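Local coordinates for protein phosphoserine aminotransferase (Bacillus circulans, PDB 2C0R) that catalyses the reversible, pyridoxal phosphate-dependent transamination between phosphoserine and 2-oxoglutarate in serine biosynthesis, and handles phosphohydroxythreonine likewise in pyridoxine biosynthesis, at residues 81-86 against 225-230; 85-90 against 216-221; 12-17 against 340-345. The protein carries 1 engineered substitution. All blocks are in the same frame, centred on the assembly; numbering follows the deposited sequence.

Contact 1. Residues 81-86 against 225-230; sequences FAMIPM and LRYDTY
M83, within helix 76-88, and L225, just ahead of helix 227-232, mark the closest backbone approach, with M83 CA 5.9 Å from L225 CA. M83 CG is anti to the backbone N (chi1 -167°) and the rest of the chain is extended, which sends the thioether straight into the other segment. The terminal methyl lies over one face of the Y227 ring, displaced toward the rim: M83 CE is 3.7 Å from the ring centroid of Y227, 26° off the normal, a CH-pi contact. M83 SD approaches the same ring obliquely in a Met-aromatic contact. M83 CE also meets Y230 CE1 at 3.7 Å, so the methyl sits between two tyrosines. On the other flank M83 CG packs 3.8 Å from L225 CD2, while L225 CD1 lies 4.0 Å from M86 SD. I84 CA lies at the edge of the Y227 ring, near its plane, and I84 CG1 is 3.3 Å from Y227 OH. The phenols find polar partners nearby, Y230 OH with M224 O and Y227 OH, weakly, with Q80 NE2. F81 of helix 76-88 touches the cofactor, and L225 packs on L225 of the second subunit. No hydrogen bond crosses between 81-86 and 225-230, so the fit of helix 76-88 to L225 and the start of helix 227-232 rests on shape and on sulfur, methyl and aromatic surfaces.

Contact 2. Residues 85-90 against 216-221; sequences PMNFLK and ESPKHL
P218 and L221 close over the last turn of helix 76-88, and much of what they touch is backbone carbonyl oxygen. P218 CG lies 3.4 Å from N87 O, and L221 CD1 lies 3.5 Å from M86 O. The other leucine branch reaches the start of the M86 side chain, with L221 CD2 3.8 Å from M86 CB. L221 CD1 also comes within 3.7 Å of N87 ND2, while N87 OD1 touches the methylene of S217.

Two waters supplement this direct packing. One donates to M86 O at 2.8 Å and is also hydrogen-bonded to H220 NE2, lying in the plane of the imidazole at its edge. The other donates to N87 OD1 and bonds S217 OG, joining two polar groups that also touch directly.

Further out, hydrogen bonds to 225-228, with one back to M83 O of its own helix in the case of N87, set the positions of N87 and S217. N87 CG stands anti to its own carbonyl carbon (chi1 -83°), and from there the amide spends both ends on backbone: ND2 bonds L225 O and M83 O, and OD1 bonds Y227 N as well as the water. S217 OG bonds D228 N. The beginning of helix 227-232 is thus tied to an asparagine of one helix and a serine of the preceding loop. A type I turn from P218 to L221 brings proline and leucine round to M86 O, with P218 also against N87 O. With no direct hydrogen bond between 85-90 and 216-221, water and backbone groups of 225-228 carry the polar linkage, and the buried N87 amide is satisfied at both its oxygen and its nitrogen.

Contact 3. Residues 12-17 against 340-345; sequences PAALPL and NAVPYE
A341 pushes its methyl against the extended chain at L15 and P16, where the N-terminal loop of this fold-type I, class V aminotransferase meets the turn that leads into the C-terminal helix 344-361. Packing is tightest around that one carbon. A341 CB is 3.4 Å from P16 N and 3.5 Å from L15 C, so it rests against the peptide linkage itself; P16 CD and A14 O also lie close, each 3.6 Å from A341 CB. Backbones are correspondingly close, with P16 CA and A341 CA 5.0 Å apart.

Toward A14 the fit slackens. A14 CB stands 4.5 Å from A341 CB and finds a nearer neighbour in V342: with chi1 at 176°, V342 CG2 falls beside the backbone N, anti to the carbonyl carbon, and is the branch that meets A14 CB, at 3.9 Å. Both segments lead into helices through a proline, P16 before 17-25 and P343 before 344-361. W254 of helix 242-257 packs on P16, and L15 N is hydrogen-bonded to E39 OE2 of the second subunit, which anchors the N-terminal loop to the dimer partner as well as to the C-terminal part of its own chain. Beside this packing a water links two carbonyls: it donates both its hydrogens, to L15 O and to A341 O, each oxygen 2.8 Å from it.

Contacts 1 and 2 form one continuous region: they share P85 and M86 of helix 76-88, their centres are 7 Å apart, and N87 and S217 of contact 2 hydrogen-bond the backbone of 225-230. Contact 3 lies across the centre of the chain, about 31 Å from contact 1 between centres, and joins the N-terminal loop to the approach to the last helix. All three are mostly buried and adjoin the second subunit, but their chemistry differs. Contact 1 is sulfur and aromatic packing beside the cofactor region, contact 2 mixes proline and leucine with water-linked polar groups bordering exposed residues, and contact 3 rests on small aliphatic groups against backbone.

Contact 1. Residues 81-86 against 225-230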
ATOM      1  N   PHE A  81      -6.229  -2.212 -12.966  1.00 11.74           N
ATOM      2  CA  PHE A  81      -6.587  -1.859 -14.343  1.00 12.86           C
ATOM      3  C   PHE A  81      -5.467  -2.264 -15.313  1.00 12.44           C
ATOM      4  O   PHE A  81      -5.760  -2.642 -16.430  1.00 13.88           O
ATOM      5  CB  PHE A  81      -6.774  -0.358 -14.477  1.00 11.55           C
ATOM      6  CG  PHE A  81      -7.965   0.195 -13.714  1.00 11.88           C
ATOM      7  CD1 PHE A  81      -8.020   1.569 -13.491  1.00 12.62           C
ATOM      8  CD2 PHE A  81      -8.955  -0.631 -13.211  1.00 11.85           C
ATOM      9  CE1 PHE A  81      -9.086   2.099 -12.751  1.00 13.26           C
ATOM     10  CE2 PHE A  81     -10.047  -0.085 -12.527  1.00 12.56           C
ATOM     11  CZ  PHE A  81     -10.102   1.276 -12.336  1.00 12.98           C
ATOM     12  N   ALA A  82      -4.217  -2.146 -14.873  1.00 13.89           N
ATOM     13  CA  ALA A  82      -3.047  -2.549 -15.676  1.00 14.73           C
ATOM     14  C   ALA A  82      -2.724  -4.022 -15.511  1.00 14.75           C
ATOM     15  O   ALA A  82      -2.442  -4.735 -16.484  1.00 14.20           O
ATOM     16  CB  ALA A  82      -1.858  -1.681 -15.315  1.00 16.55           C
ATOM     17  N   MET A  83      -2.763  -4.446 -14.250  1.00 13.65           N
ATOM     18  CA  MET A  83      -2.344  -5.850 -14.036  1.00 13.59           C
ATOM     19  C   MET A  83      -3.242  -6.886 -14.692  1.00 13.20           C
ATOM     20  O   MET A  83      -2.772  -7.920 -15.167  1.00 13.60           O
ATOM     21  CB  MET A  83      -2.254  -6.029 -12.529  1.00 14.00           C
ATOM     22  CG  MET A  83      -1.535  -7.303 -12.111  1.00 16.44           C
ATOM     23  SD  MET A  83      -1.288  -7.250 -10.297  1.00 15.37           S
ATOM     24  CE  MET A  83      -0.688  -8.962 -10.113  1.00 16.95           C
ATOM     25  N   ILE A  84      -4.555  -6.607 -14.764  1.00 14.05           N
ATOM     26  CA  ILE A  84      -5.469  -7.571 -15.434  1.00 12.78           C
ATOM     27  C   ILE A  84      -5.121  -7.769 -16.918  1.00 13.96           C
ATOM     28  O   ILE A  84      -4.821  -8.917 -17.340  1.00 15.31           O
ATOM     29  CB  ILE A  84      -6.926  -7.091 -15.169  1.00 13.58           C
ATOM     30  CG1 ILE A  84      -7.336  -7.281 -13.724  1.00 14.49           C
ATOM     31  CG2 ILE A  84      -7.911  -7.752 -16.134  1.00 16.84           C
ATOM     32  CD1 ILE A  84      -8.435  -6.324 -13.303  1.00 15.37           C
ATOM     33  N   PRO A  85      -5.107  -6.750 -17.771  1.00 13.40           N
ATOM     34  CA  PRO A  85      -4.711  -7.017 -19.168  1.00 15.30           C
ATOM     35  C   PRO A  85      -3.272  -7.490 -19.260  1.00 16.33           C
ATOM     36  O   PRO A  85      -2.944  -8.333 -20.122  1.00 16.86           O
ATOM     37  CB  PRO A  85      -4.878  -5.646 -19.830  1.00 14.63           C
ATOM     38  CG  PRO A  85      -4.940  -4.630 -18.741  1.00 15.60           C
ATOM     39  CD  PRO A  85      -5.522  -5.358 -17.567  1.00 15.13           C
ATOM     40  N   MET A  86      -2.366  -6.999 -18.424  1.00 15.70           N
ATOM     41  CA  MET A  86      -0.984  -7.529 -18.495  1.00 15.90           C
ATOM     42  C   MET A  86      -0.953  -9.030 -18.301  1.00 14.63           C
ATOM     43  O   MET A  86      -0.128  -9.719 -18.931  1.00 14.93           O
ATOM     44  CB  MET A  86      -0.110  -6.818 -17.449  1.00 14.91           C
ATOM     45  CG  MET A  86       0.220  -5.388 -17.832  1.00 17.20           C
ATOM     46  SD  MET A  86       1.045  -4.492 -16.470  1.00 20.67           S
ATOM     47  CE  MET A  86       2.661  -4.338 -17.247  1.00 31.74           C
ATOM     48  N   LEU A 225       3.988  -7.738 -10.823  1.00 15.95           N
ATOM     49  CA  LEU A 225       2.772  -7.577 -11.610  1.00 17.85           C
ATOM     50  C   LEU A 225       2.286  -8.896 -12.179  1.00 14.01           C
ATOM     51  O   LEU A 225       1.428  -8.898 -13.062  1.00 12.97           O
ATOM     52  CB  LEU A 225       2.988  -6.545 -12.717  1.00 20.20           C
ATOM     53  CG  LEU A 225       2.808  -5.127 -12.140  1.00 20.83           C
ATOM     54  CD1 LEU A 225       3.344  -4.178 -13.205  1.00 29.32           C
ATOM     55  CD2 LEU A 225       1.370  -4.833 -11.759  1.00 26.82           C
ATOM     56  N   ARG A 226       2.785  -9.997 -11.646  1.00 12.87           N
ATOM     57  CA  ARG A 226       2.293 -11.316 -12.013  1.00 12.62           C
ATOM     58  C   ARG A 226       1.344 -11.810 -10.943  1.00 12.24           C
ATOM     59  O   ARG A 226       1.709 -11.749  -9.749  1.00 13.63           O
ATOM     60  CB  ARG A 226       3.452 -12.327 -12.113  1.00 12.70           C
ATOM     61  CG  ARG A 226       4.275 -12.115 -13.376  1.00 14.91           C
ATOM     62  CD  ARG A 226       5.579 -12.916 -13.304  1.00 16.32           C
ATOM     63  NE  ARG A 226       5.316 -14.354 -13.239  1.00 17.17           N
ATOM     64  CZ  ARG A 226       6.173 -15.298 -13.631  1.00 16.34           C
ATOM     65  NH1 ARG A 226       7.365 -15.033 -14.150  1.00 20.09           N
ATOM     66  NH2 ARG A 226       5.757 -16.553 -13.490  1.00 18.63           N
ATOM     67  N   TYR A 227       0.157 -12.301 -11.293  1.00 11.90           N
ATOM     68  CA  TYR A 227      -0.668 -12.870 -10.224  1.00 12.63           C
ATOM     69  C   TYR A 227      -0.039 -14.083  -9.549  1.00 13.01           C
ATOM     70  O   TYR A 227      -0.266 -14.221  -8.347  1.00 13.08           O
ATOM     71  CB  TYR A 227      -2.084 -13.260 -10.750  1.00 13.62           C
ATOM     72  CG  TYR A 227      -2.878 -12.001 -11.016  1.00 11.77           C
ATOM     73  CD1 TYR A 227      -3.264 -11.666 -12.299  1.00 14.73           C
ATOM     74  CD2 TYR A 227      -3.251 -11.143  -9.970  1.00 13.23           C
ATOM     75  CE1 TYR A 227      -3.998 -10.542 -12.584  1.00 13.01           C
ATOM     76  CE2 TYR A 227      -3.986  -9.972 -10.243  1.00 15.15           C
ATOM     77  CZ  TYR A 227      -4.342  -9.699 -11.550  1.00 14.01           C
ATOM     78  OH  TYR A 227      -5.028  -8.568 -11.819  1.00 14.36           O
ATOM     79  N   ASP A 228       0.693 -14.931 -10.284  1.00 13.24           N
ATOM     80  CA  ASP A 228       1.230 -16.133  -9.589  1.00 12.94           C
ATOM     81  C   ASP A 228       2.237 -15.755  -8.524  1.00 13.05           C
ATOM     82  O   ASP A 228       2.443 -16.514  -7.550  1.00 13.14           O
ATOM     83  CB  ASP A 228       1.773 -17.094 -10.654  1.00 12.47           C
ATOM     84  CG  ASP A 228       2.926 -16.605 -11.501  1.00 13.60           C
ATOM     85  OD1 ASP A 228       3.476 -15.505 -11.316  1.00 12.76           O
ATOM     86  OD2 ASP A 228       3.288 -17.368 -12.435  1.00 15.97           O
ATOM     87  N   THR A 229       2.859 -14.587  -8.633  1.00 12.57           N
ATOM     88  CA  THR A 229       3.712 -14.137  -7.495  1.00 12.98           C
ATOM     89  C   THR A 229       2.918 -14.090  -6.205  1.00 12.96           C
ATOM     90  O   THR A 229       3.417 -14.409  -5.128  1.00 14.83           O
ATOM     91  CB  THR A 229       4.273 -12.732  -7.777  1.00 12.61           C
ATOM     92  OG1 THR A 229       5.083 -12.884  -8.941  1.00 13.83           O
ATOM     93  CG2 THR A 229       5.078 -12.189  -6.582  1.00 13.83           C
ATOM     94  N   TYR A 230       1.679 -13.585  -6.278  1.00 11.49           N
ATOM     95  CA  TYR A 230       0.819 -13.478  -5.081  1.00 12.03           C
ATOM     96  C   TYR A 230       0.257 -14.839  -4.739  1.00 11.33           C
ATOM     97  O   TYR A 230       0.221 -15.167  -3.545  1.00 12.59           O
ATOM     98  CB  TYR A 230      -0.275 -12.418  -5.291  1.00 11.88           C
ATOM     99  CG  TYR A 230       0.363 -11.062  -5.537  1.00 12.27           C
ATOM    100  CD1 TYR A 230       0.754 -10.628  -6.781  1.00 14.05           C
ATOM    101  CD2 TYR A 230       0.576 -10.209  -4.452  1.00 11.74           C
ATOM    102  CE1 TYR A 230       1.327  -9.401  -6.986  1.00 14.33           C
ATOM    103  CE2 TYR A 230       1.170  -8.957  -4.634  1.00 11.42           C
ATOM    104  CZ  TYR A 230       1.542  -8.570  -5.899  1.00 14.42           C
ATOM    105  OH  TYR A 230       2.130  -7.333  -6.096  1.00 15.46           O
TER

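Contact 2. Residues 85-90 against 216-221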
ATOM      1  N   PRO A  85      -5.107  -6.750 -17.771  1.00 13.40           N
ATOM      2  CA  PRO A  85      -4.711  -7.017 -19.168  1.00 15.30           C
ATOM      3  C   PRO A  85      -3.272  -7.490 -19.260  1.00 16.33           C
ATOM      4  O   PRO A  85      -2.944  -8.333 -20.122  1.00 16.86           O
ATOM      5  CB  PRO A  85      -4.878  -5.646 -19.830  1.00 14.63           C
ATOM      6  CG  PRO A  85      -4.940  -4.630 -18.741  1.00 15.60           C
ATOM      7  CD  PRO A  85      -5.522  -5.358 -17.567  1.00 15.13           C
ATOM      8  N   MET A  86      -2.366  -6.999 -18.424  1.00 15.70           N
ATOM      9  CA  MET A  86      -0.984  -7.529 -18.495  1.00 15.90           C
ATOM     10  C   MET A  86      -0.953  -9.030 -18.301  1.00 14.63           C
ATOM     11  O   MET A  86      -0.128  -9.719 -18.931  1.00 14.93           O
ATOM     12  CB  MET A  86      -0.110  -6.818 -17.449  1.00 14.91           C
ATOM     13  CG  MET A  86       0.220  -5.388 -17.832  1.00 17.20           C
ATOM     14  SD  MET A  86       1.045  -4.492 -16.470  1.00 20.67           S
ATOM     15  CE  MET A  86       2.661  -4.338 -17.247  1.00 31.74           C
ATOM     16  N   ASN A  87      -1.795  -9.536 -17.416  1.00 14.18           N
ATOM     17  CA  ASN A  87      -1.732 -10.969 -17.126  1.00 15.04           C
ATOM     18  C   ASN A  87      -2.557 -11.791 -18.119  1.00 13.78           C
ATOM     19  O   ASN A  87      -2.166 -12.944 -18.349  1.00 16.71           O
ATOM     20  CB  ASN A  87      -2.205 -11.271 -15.703  1.00 14.35           C
ATOM     21  CG  ASN A  87      -1.091 -11.070 -14.699  1.00 13.55           C
ATOM     22  OD1 ASN A  87      -0.493 -12.070 -14.303  1.00 14.78           O
ATOM     23  ND2 ASN A  87      -0.792  -9.829 -14.340  1.00 14.64           N
ATOM     24  N   PHE A  88      -3.631 -11.239 -18.646  1.00 14.88           N
ATOM     25  CA  PHE A  88      -4.573 -12.059 -19.429  1.00 15.84           C
ATOM     26  C   PHE A  88      -4.718 -11.702 -20.888  1.00 17.13           C
ATOM     27  O   PHE A  88      -5.272 -12.487 -21.659  1.00 20.91           O
ATOM     28  CB  PHE A  88      -5.963 -11.932 -18.783  1.00 16.06           C
ATOM     29  CG  PHE A  88      -5.914 -12.386 -17.346  1.00 16.28           C
ATOM     30  CD1 PHE A  88      -6.462 -11.536 -16.384  1.00 17.59           C
ATOM     31  CD2 PHE A  88      -5.337 -13.569 -16.911  1.00 20.94           C
ATOM     32  CE1 PHE A  88      -6.461 -11.847 -15.044  1.00 17.48           C
ATOM     33  CE2 PHE A  88      -5.356 -13.888 -15.558  1.00 18.83           C
ATOM     34  CZ  PHE A  88      -5.919 -13.029 -14.616  1.00 20.80           C
ATOM     35  N   LEU A  89      -4.273 -10.519 -21.306  1.00 17.85           N
ATOM     36  CA  LEU A  89      -4.488 -10.164 -22.710  1.00 19.12           C
ATOM     37  C   LEU A  89      -3.348 -10.692 -23.563  1.00 23.74           C
ATOM     38  O   LEU A  89      -2.247 -10.179 -23.394  1.00 25.09           O
ATOM     39  CB  LEU A  89      -4.533  -8.634 -22.832  1.00 19.23           C
ATOM     40  CG  LEU A  89      -4.802  -8.069 -24.230  1.00 20.12           C
ATOM     41  CD1 LEU A  89      -6.023  -8.739 -24.823  1.00 17.14           C
ATOM     42  CD2 LEU A  89      -4.991  -6.555 -24.176  1.00 19.97           C
ATOM     43  N   LYS A  90      -3.603 -11.651 -24.445  1.00 23.42           N
ATOM     44  CA  LYS A  90      -2.518 -12.151 -25.288  1.00 25.55           C
ATOM     45  C   LYS A  90      -2.593 -11.569 -26.682  1.00 24.58           C
ATOM     46  O   LYS A  90      -3.642 -11.073 -27.070  1.00 25.28           O
ATOM     47  CB  LYS A  90      -2.557 -13.685 -25.326  1.00 28.40           C
ATOM     48  CG  LYS A  90      -2.188 -14.309 -23.963  1.00 34.55           C
ATOM     49  N   GLU A 216      -0.081 -19.983 -14.226  1.00 17.69           N
ATOM     50  CA  GLU A 216       1.211 -19.603 -14.812  1.00 20.18           C
ATOM     51  C   GLU A 216       1.041 -18.202 -15.391  1.00 21.00           C
ATOM     52  O   GLU A 216       0.322 -18.054 -16.400  1.00 28.78           O
ATOM     53  CB  GLU A 216       1.618 -20.575 -15.901  1.00 28.08           C
ATOM     54  CG  GLU A 216       1.507 -22.066 -15.674  1.00 38.61           C
ATOM     55  CD  GLU A 216       2.085 -22.874 -16.836  1.00 47.56           C
ATOM     56  OE1 GLU A 216       1.510 -23.917 -17.231  1.00 55.97           O
ATOM     57  OE2 GLU A 216       3.139 -22.432 -17.367  1.00 65.07           O
ATOM     58  N   SER A 217       1.627 -17.198 -14.800  1.00 16.18           N
ATOM     59  CA  SER A 217       1.516 -15.829 -15.302  1.00 14.98           C
ATOM     60  C   SER A 217       2.565 -15.545 -16.392  1.00 13.64           C
ATOM     61  O   SER A 217       3.613 -16.203 -16.442  1.00 16.05           O
ATOM     62  CB  SER A 217       1.689 -14.825 -14.180  1.00 12.95           C
ATOM     63  OG  SER A 217       0.779 -15.138 -13.088  1.00 13.84           O
ATOM     64  N   PRO A 218       2.311 -14.583 -17.271  1.00 14.78           N
ATOM     65  CA  PRO A 218       3.303 -14.282 -18.309  1.00 14.42           C
ATOM     66  C   PRO A 218       4.678 -13.957 -17.762  1.00 15.49           C
ATOM     67  O   PRO A 218       4.893 -13.129 -16.885  1.00 13.73           O
ATOM     68  CB  PRO A 218       2.715 -13.030 -18.974  1.00 15.03           C
ATOM     69  CG  PRO A 218       1.233 -13.265 -18.821  1.00 15.34           C
ATOM     70  CD  PRO A 218       1.076 -13.765 -17.411  1.00 15.28           C
ATOM     71  N   LYS A 219       5.672 -14.666 -18.330  1.00 17.38           N
ATOM     72  CA  LYS A 219       7.044 -14.596 -17.793  1.00 18.87           C
ATOM     73  C   LYS A 219       7.769 -13.321 -18.122  1.00 17.71           C
ATOM     74  O   LYS A 219       8.812 -13.001 -17.528  1.00 24.73           O
ATOM     75  CB  LYS A 219       7.777 -15.835 -18.335  1.00 22.74           C
ATOM     76  CG  LYS A 219       7.374 -17.056 -17.512  1.00 27.66           C
ATOM     77  CD  LYS A 219       8.176 -18.289 -17.892  1.00 37.15           C
ATOM     78  CE  LYS A 219       8.456 -19.181 -16.701  1.00 45.19           C
ATOM     79  NZ  LYS A 219       9.908 -19.339 -16.378  1.00 48.07           N
ATOM     80  N   HIS A 220       7.255 -12.522 -19.067  1.00 19.27           N
ATOM     81  CA  HIS A 220       7.956 -11.262 -19.327  1.00 18.40           C
ATOM     82  C   HIS A 220       7.601 -10.149 -18.363  1.00 17.77           C
ATOM     83  O   HIS A 220       8.229  -9.102 -18.370  1.00 22.77           O
ATOM     84  CB  HIS A 220       7.596 -10.797 -20.738  1.00 20.24           C
ATOM     85  CG  HIS A 220       6.133 -10.576 -20.914  1.00 22.66           C
ATOM     86  ND1 HIS A 220       5.286 -11.586 -21.319  1.00 22.53           N
ATOM     87  CD2 HIS A 220       5.362  -9.471 -20.746  1.00 26.81           C
ATOM     88  CE1 HIS A 220       4.049 -11.133 -21.400  1.00 21.67           C
ATOM     89  NE2 HIS A 220       4.076  -9.865 -21.057  1.00 26.24           N
ATOM     90  N   LEU A 221       6.586 -10.344 -17.529  1.00 16.93           N
ATOM     91  CA  LEU A 221       6.054  -9.330 -16.653  1.00 16.75           C
ATOM     92  C   LEU A 221       6.932  -9.074 -15.429  1.00 17.04           C
ATOM     93  O   LEU A 221       7.505 -10.049 -14.941  1.00 17.61           O
ATOM     94  CB  LEU A 221       4.693  -9.777 -16.088  1.00 16.38           C
ATOM     95  CG  LEU A 221       3.556  -9.727 -17.125  1.00 15.77           C
ATOM     96  CD1 LEU A 221       2.269 -10.211 -16.472  1.00 16.29           C
ATOM     97  CD2 LEU A 221       3.359  -8.349 -17.724  1.00 18.54           C
TER
HETATM   98  O   HOH W   1       1.555  -8.513 -20.886  1.00 26.79           O
HETATM   99  O   HOH W   2      -1.573 -14.562 -14.188  1.00 15.06           O

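Contact 3. Residues 12-17 against 340-345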
ATOM      1  N   PRO A  12     -11.149   7.332   0.618  1.00 15.44           N
ATOM      2  CA  PRO A  12     -11.437   6.545   1.839  1.00 16.17           C
ATOM      3  C   PRO A  12     -12.715   7.046   2.476  1.00 17.47           C
ATOM      4  O   PRO A  12     -13.274   8.094   2.089  1.00 14.91           O
ATOM      5  CB  PRO A  12     -10.263   6.852   2.750  1.00 16.42           C
ATOM      6  CG  PRO A  12      -9.137   7.209   1.787  1.00 17.92           C
ATOM      7  CD  PRO A  12      -9.824   7.982   0.686  1.00 16.34           C
ATOM      8  N   ALA A  13     -13.285   6.254   3.357  1.00 14.17           N
ATOM      9  CA  ALA A  13     -14.666   6.399   3.770  1.00 14.01           C
ATOM     10  C   ALA A  13     -14.845   5.871   5.176  1.00 14.51           C
ATOM     11  O   ALA A  13     -13.919   5.408   5.835  1.00 14.35           O
ATOM     12  CB  ALA A  13     -15.531   5.589   2.801  1.00 14.69           C
ATOM     13  N   ALA A  14     -16.104   5.905   5.607  1.00 13.80           N
ATOM     14  CA  ALA A  14     -16.382   5.567   6.993  1.00 12.05           C
ATOM     15  C   ALA A  14     -15.956   4.141   7.312  1.00 12.91           C
ATOM     16  O   ALA A  14     -16.060   3.225   6.498  1.00 13.62           O
ATOM     17  CB  ALA A  14     -17.882   5.730   7.171  1.00 14.78           C
ATOM     18  N   LEU A  15     -15.438   3.963   8.507  1.00 12.56           N
ATOM     19  CA  LEU A  15     -15.262   2.662   9.096  1.00 14.06           C
ATOM     20  C   LEU A  15     -16.249   2.452  10.230  1.00 13.88           C
ATOM     21  O   LEU A  15     -16.691   3.459  10.769  1.00 14.75           O
ATOM     22  CB  LEU A  15     -13.829   2.479   9.667  1.00 14.26           C
ATOM     23  CG  LEU A  15     -12.881   1.938   8.584  1.00 18.90           C
ATOM     24  CD1 LEU A  15     -12.176   3.090   7.879  1.00 26.12           C
ATOM     25  CD2 LEU A  15     -11.866   0.973   9.163  1.00 31.82           C
ATOM     26  N   PRO A  16     -16.564   1.220  10.593  1.00 15.71           N
ATOM     27  CA  PRO A  16     -17.433   1.003  11.772  1.00 16.08           C
ATOM     28  C   PRO A  16     -16.769   1.584  13.018  1.00 14.21           C
ATOM     29  O   PRO A  16     -15.572   1.299  13.255  1.00 14.22           O
ATOM     30  CB  PRO A  16     -17.502  -0.518  11.855  1.00 19.88           C
ATOM     31  CG  PRO A  16     -17.280  -0.980  10.444  1.00 17.97           C
ATOM     32  CD  PRO A  16     -16.173  -0.044   9.979  1.00 15.60           C
ATOM     33  N   LEU A  17     -17.491   2.384  13.786  1.00 13.57           N
ATOM     34  CA  LEU A  17     -16.879   2.950  15.010  1.00 14.81           C
ATOM     35  C   LEU A  17     -16.310   1.850  15.910  1.00 13.93           C
ATOM     36  O   LEU A  17     -15.257   2.030  16.507  1.00 14.65           O
ATOM     37  CB  LEU A  17     -17.907   3.743  15.797  1.00 15.59           C
ATOM     38  CG  LEU A  17     -17.394   4.412  17.057  1.00 14.79           C
ATOM     39  CD1 LEU A  17     -16.127   5.236  16.811  1.00 15.95           C
ATOM     40  CD2 LEU A  17     -18.512   5.295  17.623  1.00 19.49           C
ATOM     41  N   ASN A 340     -21.181   0.225   3.559  1.00 11.57           N
ATOM     42  CA  ASN A 340     -21.687  -0.540   4.689  1.00 11.88           C
ATOM     43  C   ASN A 340     -21.614   0.146   6.045  1.00 12.77           C
ATOM     44  O   ASN A 340     -22.605   0.139   6.780  1.00 12.65           O
ATOM     45  CB  ASN A 340     -20.948  -1.860   4.941  1.00 13.06           C
ATOM     46  CG  ASN A 340     -21.083  -2.906   3.843  1.00 12.26           C
ATOM     47  OD1 ASN A 340     -21.908  -2.806   2.944  1.00 13.38           O
ATOM     48  ND2 ASN A 340     -20.216  -3.924   3.902  1.00 13.99           N
ATOM     49  N   ALA A 341     -20.481   0.754   6.373  1.00 10.84           N
ATOM     50  CA  ALA A 341     -20.261   1.307   7.692  1.00 12.16           C
ATOM     51  C   ALA A 341     -20.906   2.672   7.873  1.00 11.48           C
ATOM     52  O   ALA A 341     -20.957   3.116   9.031  1.00 13.15           O
ATOM     53  CB  ALA A 341     -18.764   1.439   7.985  1.00 12.40           C
ATOM     54  N   VAL A 342     -21.458   3.305   6.862  1.00 11.43           N
ATOM     55  CA  VAL A 342     -22.187   4.575   7.072  1.00 11.57           C
ATOM     56  C   VAL A 342     -23.470   4.225   7.818  1.00 12.57           C
ATOM     57  O   VAL A 342     -24.264   3.410   7.312  1.00 13.14           O
ATOM     58  CB  VAL A 342     -22.463   5.249   5.717  1.00 12.30           C
ATOM     59  CG1 VAL A 342     -23.309   6.492   5.974  1.00 13.33           C
ATOM     60  CG2 VAL A 342     -21.157   5.598   5.006  1.00 11.94           C
ATOM     61  N   PRO A 343     -23.705   4.749   9.008  1.00 12.51           N
ATOM     62  CA  PRO A 343     -24.852   4.359   9.807  1.00 14.21           C
ATOM     63  C   PRO A 343     -26.155   4.940   9.259  1.00 14.72           C
ATOM     64  O   PRO A 343     -26.208   5.973   8.613  1.00 14.03           O
ATOM     65  CB  PRO A 343     -24.558   4.979  11.182  1.00 17.23           C
ATOM     66  CG  PRO A 343     -23.071   5.201  11.186  1.00 15.88           C
ATOM     67  CD  PRO A 343     -22.819   5.666   9.772  1.00 14.92           C
ATOM     68  N   TYR A 344     -27.254   4.265   9.530  1.00 15.11           N
ATOM     69  CA  TYR A 344     -28.554   4.798   9.117  1.00 12.60           C
ATOM     70  C   TYR A 344     -28.765   6.163   9.717  1.00 13.07           C
ATOM     71  O   TYR A 344     -29.335   7.047   9.064  1.00 15.42           O
ATOM     72  CB  TYR A 344     -29.617   3.818   9.579  1.00 13.56           C
ATOM     73  CG  TYR A 344     -31.024   4.234   9.212  1.00 13.31           C
ATOM     74  CD1 TYR A 344     -31.399   4.264   7.880  1.00 14.98           C
ATOM     75  CD2 TYR A 344     -31.951   4.562  10.214  1.00 16.44           C
ATOM     76  CE1 TYR A 344     -32.677   4.633   7.498  1.00 17.26           C
ATOM     77  CE2 TYR A 344     -33.231   4.937   9.813  1.00 21.42           C
ATOM     78  CZ  TYR A 344     -33.583   4.967   8.480  1.00 23.40           C
ATOM     79  OH  TYR A 344     -34.871   5.332   8.125  1.00 36.10           O
ATOM     80  N   GLU A 345     -28.281   6.392  10.936  1.00 13.75           N
ATOM     81  CA  GLU A 345     -28.473   7.726  11.526  1.00 15.20           C
ATOM     82  C   GLU A 345     -27.816   8.825  10.689  1.00 14.92           C
ATOM     83  O   GLU A 345     -28.352   9.961  10.664  1.00 14.73           O
ATOM     84  CB  GLU A 345     -27.943   7.682  12.973  1.00 24.07           C
ATOM     85  CG  GLU A 345     -28.830   6.792  13.827  1.00 32.31           C
ATOM     86  CD  GLU A 345     -28.603   5.287  13.682  1.00 35.20           C
ATOM     87  OE1 GLU A 345     -27.612   4.877  13.008  1.00 26.74           O
ATOM     88  OE2 GLU A 345     -29.424   4.483  14.202  1.00 47.92           O
TER
HETATM   89  O   HOH W   3     -19.216   4.628  10.698  1.00 16.85           O